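Side-chain contacts in BSU-2 beta-lactamase (PDB 6W5E), which probably hydrolyses beta-lactam antibiotics, as a class D enzyme of the serine beta-lactamase and penicillin-binding protein clan with a carboxylated lysine: residues D97-D102 with Y129-R134; W111-T116 with M121-I126. One frame throughout, in Å; residues are numbered along the deposited sequence.

Contact 1. Residues D97-D102 with Y129-R134; sequences DVKRWD and YQALAR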
loop_
_atom_site.group_PDB
_atom_site.type_symbol
_atom_site.label_atom_id
_atom_site.label_comp_id
_atom_site.label_asym_id
_atom_site.label_seq_id
_atom_site.Cartn_x
_atom_site.Cartn_y
_atom_site.Cartn_z
ATOM N N ASP A 97 13.716 -13.783 -0.891
ATOM C CA ASP A 97 14.339 -14.039 -2.184
ATOM C C ASP A 97 15.301 -12.901 -2.507
ATOM O O ASP A 97 14.876 -11.758 -2.703
ATOM C CB ASP A 97 13.229 -14.147 -3.228
ATOM C CG ASP A 97 13.724 -14.656 -4.562
ATOM O OD1 ASP A 97 14.768 -14.155 -5.040
ATOM O OD2 ASP A 97 13.057 -15.542 -5.144
ATOM N N VAL A 98 16.593 -13.216 -2.575
ATOM C CA VAL A 98 17.647 -12.214 -2.714
ATOM C C VAL A 98 17.875 -11.870 -4.178
ATOM O O VAL A 98 18.104 -12.760 -5.008
ATOM C CB VAL A 98 18.964 -12.707 -2.091
ATOM C CG1 VAL A 98 20.066 -11.667 -2.330
ATOM C CG2 VAL A 98 18.782 -13.027 -0.620
ATOM N N LYS A 99 17.898 -10.574 -4.480
ATOM C CA LYS A 99 18.458 -10.072 -5.730
ATOM C C LYS A 99 19.658 -9.199 -5.390
ATOM O O LYS A 99 19.581 -8.339 -4.507
ATOM C CB LYS A 99 17.422 -9.274 -6.530
ATOM C CG LYS A 99 16.249 -10.119 -7.007
ATOM C CD LYS A 99 15.234 -9.272 -7.759
ATOM C CE LYS A 99 13.941 -10.031 -8.069
ATOM N NZ LYS A 99 14.162 -11.255 -8.882
ATOM N N ARG A 100 20.770 -9.433 -6.069
ATOM C CA ARG A 100 21.995 -8.719 -5.745
ATOM C C ARG A 100 21.994 -7.305 -6.320
ATOM O O ARG A 100 21.557 -7.069 -7.453
ATOM C CB ARG A 100 23.204 -9.494 -6.259
ATOM C CG ARG A 100 23.527 -10.716 -5.429
ATOM C CD ARG A 100 24.779 -11.390 -5.953
ATOM N NE ARG A 100 25.140 -12.513 -5.113
ATOM C CZ ARG A 100 26.287 -13.175 -5.200
ATOM N NH1 ARG A 100 27.192 -12.816 -6.095
ATOM N NH2 ARG A 100 26.525 -14.194 -4.392
ATOM N N TRP A 101 22.475 -6.362 -5.513
ATOM C CA TRP A 101 22.649 -4.981 -5.943
ATOM C C TRP A 101 23.702 -4.913 -7.039
ATOM O O TRP A 101 24.688 -5.658 -7.027
ATOM C CB TRP A 101 23.095 -4.153 -4.737
ATOM C CG TRP A 101 23.392 -2.699 -4.972
ATOM C CD1 TRP A 101 22.629 -1.789 -5.661
ATOM C CD2 TRP A 101 24.522 -1.974 -4.471
ATOM N NE1 TRP A 101 23.234 -0.550 -5.627
ATOM C CE2 TRP A 101 24.393 -0.638 -4.903
ATOM C CE3 TRP A 101 25.639 -2.329 -3.703
ATOM C CZ2 TRP A 101 25.341 0.344 -4.594
ATOM C CZ3 TRP A 101 26.575 -1.353 -3.397
ATOM C CH2 TRP A 101 26.423 -0.036 -3.848
ATOM N N ASP A 102 23.485 -4.018 -7.998
ATOM C CA ASP A 102 24.400 -3.858 -9.119
ATOM C C ASP A 102 25.537 -2.883 -8.840
ATOM O O ASP A 102 26.359 -2.645 -9.732
ATOM C CB ASP A 102 23.643 -3.450 -10.391
ATOM C CG ASP A 102 22.889 -2.138 -10.243
ATOM O OD1 ASP A 102 23.019 -1.460 -9.198
ATOM O OD2 ASP A 102 22.153 -1.786 -11.186
ATOM N N TYR A 129 11.725 -4.390 -7.252
ATOM C CA TYR A 129 10.392 -4.663 -7.773
ATOM C C TYR A 129 10.309 -4.445 -9.278
ATOM O O TYR A 129 9.444 -5.040 -9.931
ATOM C CB TYR A 129 9.341 -3.872 -6.984
ATOM C CG TYR A 129 8.984 -4.574 -5.685
ATOM C CD1 TYR A 129 9.872 -4.606 -4.611
ATOM C CD2 TYR A 129 7.787 -5.267 -5.560
ATOM C CE1 TYR A 129 9.544 -5.271 -3.431
ATOM C CE2 TYR A 129 7.455 -5.922 -4.391
ATOM C CZ TYR A 129 8.341 -5.938 -3.340
ATOM O OH TYR A 129 7.992 -6.611 -2.193
ATOM N N GLN A 130 11.196 -3.624 -9.845
ATOM C CA GLN A 130 11.280 -3.529 -11.299
ATOM C C GLN A 130 11.766 -4.845 -11.901
ATOM O O GLN A 130 11.221 -5.314 -12.907
ATOM C CB GLN A 130 12.181 -2.357 -11.695
ATOM C CG GLN A 130 11.537 -1.009 -11.419
ATOM C CD GLN A 130 12.470 0.153 -11.692
ATOM O OE1 GLN A 130 13.623 0.152 -11.261
ATOM N NE2 GLN A 130 11.969 1.160 -12.396
ATOM N N ALA A 131 12.774 -5.475 -11.286
ATOM C CA ALA A 131 13.206 -6.793 -11.751
ATOM C C ALA A 131 12.085 -7.821 -11.627
ATOM O O ALA A 131 11.873 -8.637 -12.537
ATOM C CB ALA A 131 14.438 -7.235 -10.971
ATOM N N LEU A 132 11.348 -7.789 -10.515
ATOM C CA LEU A 132 10.218 -8.695 -10.347
ATOM C C LEU A 132 9.168 -8.476 -11.432
ATOM O O LEU A 132 8.679 -9.432 -12.040
ATOM C CB LEU A 132 9.605 -8.499 -8.964
ATOM C CG LEU A 132 8.304 -9.253 -8.698
ATOM C CD1 LEU A 132 8.453 -10.741 -8.984
ATOM C CD2 LEU A 132 7.857 -9.023 -7.257
ATOM N N ALA A 133 8.797 -7.218 -11.682
ATOM C CA ALA A 133 7.794 -6.934 -12.706
ATOM C C ALA A 133 8.229 -7.458 -14.071
ATOM O O ALA A 133 7.413 -8.020 -14.817
ATOM C CB ALA A 133 7.536 -5.431 -12.778
ATOM N N ARG A 134 9.510 -7.300 -14.408
ATOM C CA ARG A 134 10.006 -7.821 -15.678
ATOM C C ARG A 134 9.833 -9.333 -15.763
ATOM O O ARG A 134 9.482 -9.861 -16.825
ATOM C CB ARG A 134 11.469 -7.412 -15.885
ATOM C CG ARG A 134 11.687 -5.923 -16.123
ATOM C CD ARG A 134 13.087 -5.623 -16.634
ATOM N NE ARG A 134 14.124 -5.850 -15.623
ATOM C CZ ARG A 134 14.539 -4.935 -14.750
ATOM N NH1 ARG A 134 13.993 -3.723 -14.756
ATOM N NH2 ARG A 134 15.497 -5.232 -13.875
#
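Lys99, on the short two-stranded antiparallel ribbon of 98-99 and 115-116, lays its aliphatic chain against Ala131 on one side of helix 126-136. The contact is small, burying 92 Å² in all, and the nearest backbones stay well apart, with 8.6 Å between Lys99 CA and Ala131 CA; the lysine's methylenes bridge the gap. CB points toward the helix; with CG anti to the carbonyl carbon (chi1 -65°) and chi2 extended, CD comes to 3.9 Å from Ala131 CB. An extended chi3 takes CE on to 4.1 Å from Ala131 CB, so the methyl sits beside the far half of the chain. CE also lies 4.2 Å from the backbone N of Leu132, while Leu132 sets CB off to the flank, at 4.7 Å from Lys99 CE. The chain kinks at its last torsion (chi4 -59°), and no hydrogen bond crosses between the segments: what joins them is apolar. The lysine has a second partner in Tyr128, with which it makes a cation-pi contact, and it also touches Trp127 and Asp135 of the same helix. On the neighbouring helical turn, Arg134 folds its guanidinium over Ala131 CA and forms a salt bridge to Asp160. Inward, Leu132 packs on Leu117 of helix 117-122 and, with Tyr129 and Ala133, on Asn82 of helix 81-88.

Contact 2. Residues W111-T116 with M121-I126; sequences WNRDHT and MRESAI
Trp111 reaches from its loop to the turn at Glu123-Ile126 and meets it along the pyrrole edge and on to CZ2 and CH2. CB starts to one side; with CG anti to the carbonyl carbon (chi1 -67°), the ring swings in and CG comes to 4.1 Å from Ala125 CA, which lies over one face of the five-membered ring in a CH-pi contact. CD1 is 3.8 Å from Ala125 CB. NE1 gives its hydrogen to Glu123 O, 2.9 Å away at an N-H...O angle of 148°; the oxygen lies in the indole plane, though NE1 is tilted 32° from the carbonyl plane. Ser124 O, 3.0 Å from NE1 but too poorly angled to bond, sits obliquely by CE2 and 3.1 Å from CZ2. CH2 touches Ile126 CD1 at 3.9 Å. This turn is a Schellman motif ending helix 117-122, with Ser124 at positive phi and Ala125 at the N-cap of the next helix; Ser124-Ala125-Ile126 probably corresponds to the S-x-V motif of class D enzymes, with isoleucine in third place. In the conformer described, Ser124 OG hydrogen-bonds Lys214 NZ and a malonate ion, probably from the crystallisation liquor. Ala125 CB also centres over the His115 ring face, 3.8 Å from its centroid. At the imidazole edge, Glu123 CG approaches CE1 of His115 to 3.8 Å, while Ser119 OG and Ser110 O bind ND1 and NE2, fixing the ring's rotation.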
loop_
_atom_site.group_PDB
_atom_site.type_symbol
_atom_site.label_atom_id
_atom_site.label_comp_id
_atom_site.label_asym_id
_atom_site.label_seq_id
_atom_site.Cartn_x
_atom_site.Cartn_y
_atom_site.Cartn_z
ATOM N N TRP A 111 18.726 1.717 -0.398
ATOM C CA TRP A 111 18.577 0.979 -1.646
ATOM C C TRP A 111 19.889 0.398 -2.144
ATOM O O TRP A 111 19.869 -0.488 -3.011
ATOM C CB TRP A 111 18.065 1.922 -2.734
ATOM C CG TRP A 111 16.665 2.434 -2.518
ATOM C CD1 TRP A 111 15.822 2.134 -1.481
ATOM C CD2 TRP A 111 15.950 3.335 -3.371
ATOM N NE1 TRP A 111 14.622 2.787 -1.651
ATOM C CE2 TRP A 111 14.680 3.539 -2.796
ATOM C CE3 TRP A 111 16.264 3.995 -4.565
ATOM C CZ2 TRP A 111 13.724 4.361 -3.379
ATOM C CZ3 TRP A 111 15.314 4.817 -5.138
ATOM C CH2 TRP A 111 14.062 4.997 -4.545
ATOM N N ASN A 112 21.021 0.895 -1.643
ATOM C CA ASN A 112 22.339 0.576 -2.196
ATOM C C ASN A 112 22.963 -0.617 -1.468
ATOM O O ASN A 112 24.019 -0.536 -0.845
ATOM C CB ASN A 112 23.243 1.803 -2.150
ATOM C CG ASN A 112 22.652 2.988 -2.883
ATOM O OD1 ASN A 112 21.940 2.822 -3.874
ATOM N ND2 ASN A 112 22.950 4.198 -2.406
ATOM N N ARG A 113 22.274 -1.747 -1.581
ATOM C CA ARG A 113 22.630 -2.980 -0.896
ATOM C C ARG A 113 21.828 -4.100 -1.544
ATOM O O ARG A 113 20.841 -3.852 -2.245
ATOM C CB ARG A 113 22.294 -2.883 0.600
ATOM C CG ARG A 113 20.780 -2.814 0.853
ATOM C CD ARG A 113 20.379 -2.837 2.326
ATOM N NE ARG A 113 20.797 -1.630 3.033
ATOM C CZ ARG A 113 20.147 -1.093 4.064
ATOM N NH1 ARG A 113 20.618 0.006 4.637
ATOM N NH2 ARG A 113 19.031 -1.648 4.521
ATOM N N ASP A 114 22.249 -5.338 -1.311
ATOM C CA ASP A 114 21.430 -6.454 -1.755
ATOM C C ASP A 114 20.082 -6.383 -1.054
ATOM O O ASP A 114 19.980 -5.941 0.096
ATOM C CB ASP A 114 22.097 -7.782 -1.402
ATOM C CG ASP A 114 23.423 -7.999 -2.118
ATOM O OD1 ASP A 114 23.672 -7.387 -3.182
ATOM O OD2 ASP A 114 24.221 -8.810 -1.607
ATOM N N HIS A 115 19.034 -6.806 -1.760
ATOM C CA HIS A 115 17.679 -6.735 -1.232
ATOM C C HIS A 115 16.938 -8.047 -1.441
ATOM O O HIS A 115 17.299 -8.870 -2.283
ATOM C CB HIS A 115 16.907 -5.576 -1.866
ATOM C CG HIS A 115 17.032 -4.306 -1.093
ATOM N ND1 HIS A 115 16.337 -4.082 0.075
ATOM C CD2 HIS A 115 17.803 -3.213 -1.292
ATOM C CE1 HIS A 115 16.665 -2.897 0.557
ATOM N NE2 HIS A 115 17.555 -2.349 -0.253
ATOM N N THR A 116 15.889 -8.220 -0.642
ATOM C CA THR A 116 14.919 -9.294 -0.791
ATOM C C THR A 116 13.551 -8.690 -1.065
ATOM O O THR A 116 13.354 -7.474 -1.003
ATOM C CB THR A 116 14.842 -10.169 0.465
ATOM O OG1 THR A 116 14.270 -9.421 1.546
ATOM C CG2 THR A 116 16.218 -10.657 0.858
ATOM N N MET A 121 10.272 -4.149 0.087
ATOM C CA MET A 121 9.018 -3.535 0.496
ATOM C C MET A 121 9.242 -2.562 1.651
ATOM O O MET A 121 8.773 -1.419 1.597
ATOM C CB MET A 121 7.981 -4.586 0.872
ATOM C CG MET A 121 6.652 -3.933 1.212
ATOM S SD MET A 121 5.294 -5.080 1.434
ATOM C CE MET A 121 4.977 -5.568 -0.262
ATOM N N ARG A 122 9.971 -2.997 2.684
ATOM C CA ARG A 122 10.201 -2.168 3.866
ATOM C C ARG A 122 10.939 -0.882 3.520
ATOM O O ARG A 122 10.613 0.188 4.046
ATOM C CB ARG A 122 10.975 -2.978 4.909
ATOM C CG ARG A 122 11.272 -2.229 6.200
ATOM C CD ARG A 122 11.887 -3.153 7.240
ATOM N NE ARG A 122 10.930 -4.168 7.670
ATOM C CZ ARG A 122 11.262 -5.299 8.282
ATOM N NH1 ARG A 122 12.537 -5.565 8.534
ATOM N NH2 ARG A 122 10.323 -6.165 8.630
ATOM N N GLU A 123 11.943 -0.962 2.641
ATOM C CA GLU A 123 12.763 0.190 2.285
ATOM C C GLU A 123 12.314 0.839 0.986
ATOM O O GLU A 123 12.930 1.811 0.544
ATOM C CB GLU A 123 14.243 -0.208 2.166
ATOM C CG GLU A 123 14.816 -1.055 3.316
ATOM C CD GLU A 123 14.692 -0.406 4.686
ATOM O OE1 GLU A 123 14.590 0.838 4.771
ATOM O OE2 GLU A 123 14.721 -1.155 5.689
ATOM N N SER A 124 11.270 0.304 0.354
ATOM C CA SER A 124 10.772 0.806 -0.926
ATOM C C SER A 124 11.868 0.839 -1.989
ATOM O O SER A 124 12.018 1.811 -2.730
ATOM C CB SER A 124 10.072 2.155 -0.783
ATOM O OG SER A 124 8.952 2.191 -1.634
ATOM N N ALA A 125 12.645 -0.244 -2.062
ATOM C CA ALA A 125 13.735 -0.349 -3.037
ATOM C C ALA A 125 13.133 -0.685 -4.400
ATOM O O ALA A 125 12.924 -1.851 -4.752
ATOM C CB ALA A 125 14.767 -1.375 -2.585
ATOM N N ILE A 126 12.868 0.370 -5.178
ATOM C CA ILE A 126 12.150 0.246 -6.449
ATOM C C ILE A 126 12.834 -0.741 -7.394
ATOM O O ILE A 126 12.166 -1.538 -8.064
ATOM C CB ILE A 126 11.988 1.639 -7.085
ATOM C CG1 ILE A 126 11.105 2.526 -6.195
ATOM C CG2 ILE A 126 11.413 1.531 -8.488
ATOM C CD1 ILE A 126 10.951 3.963 -6.691
#

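From the N terminus, the chain passes strand 98-99 and loops out through Trp111 before returning antiparallel as strand 115-116; Lys99 N bonds His115 O at 2.8 Å, and Trp101 N bonds Asp114 OD1 at 2.8 Å, joining the first segments of the two contacts. Helix 117-122 follows at once, and contact 2 closes a short inner loop of four helical residues, 117-120. Helix 126-136 then brings the chain back to strand 98-99, where contact 1 closes the wider loop, so contact 2 lies wholly within it, without crossing. Contact 1 ties the ribbon to the side of helix 126-136; contact 2, centred about 9 Å away, ties it and the preceding loop to the turn joining the two helices.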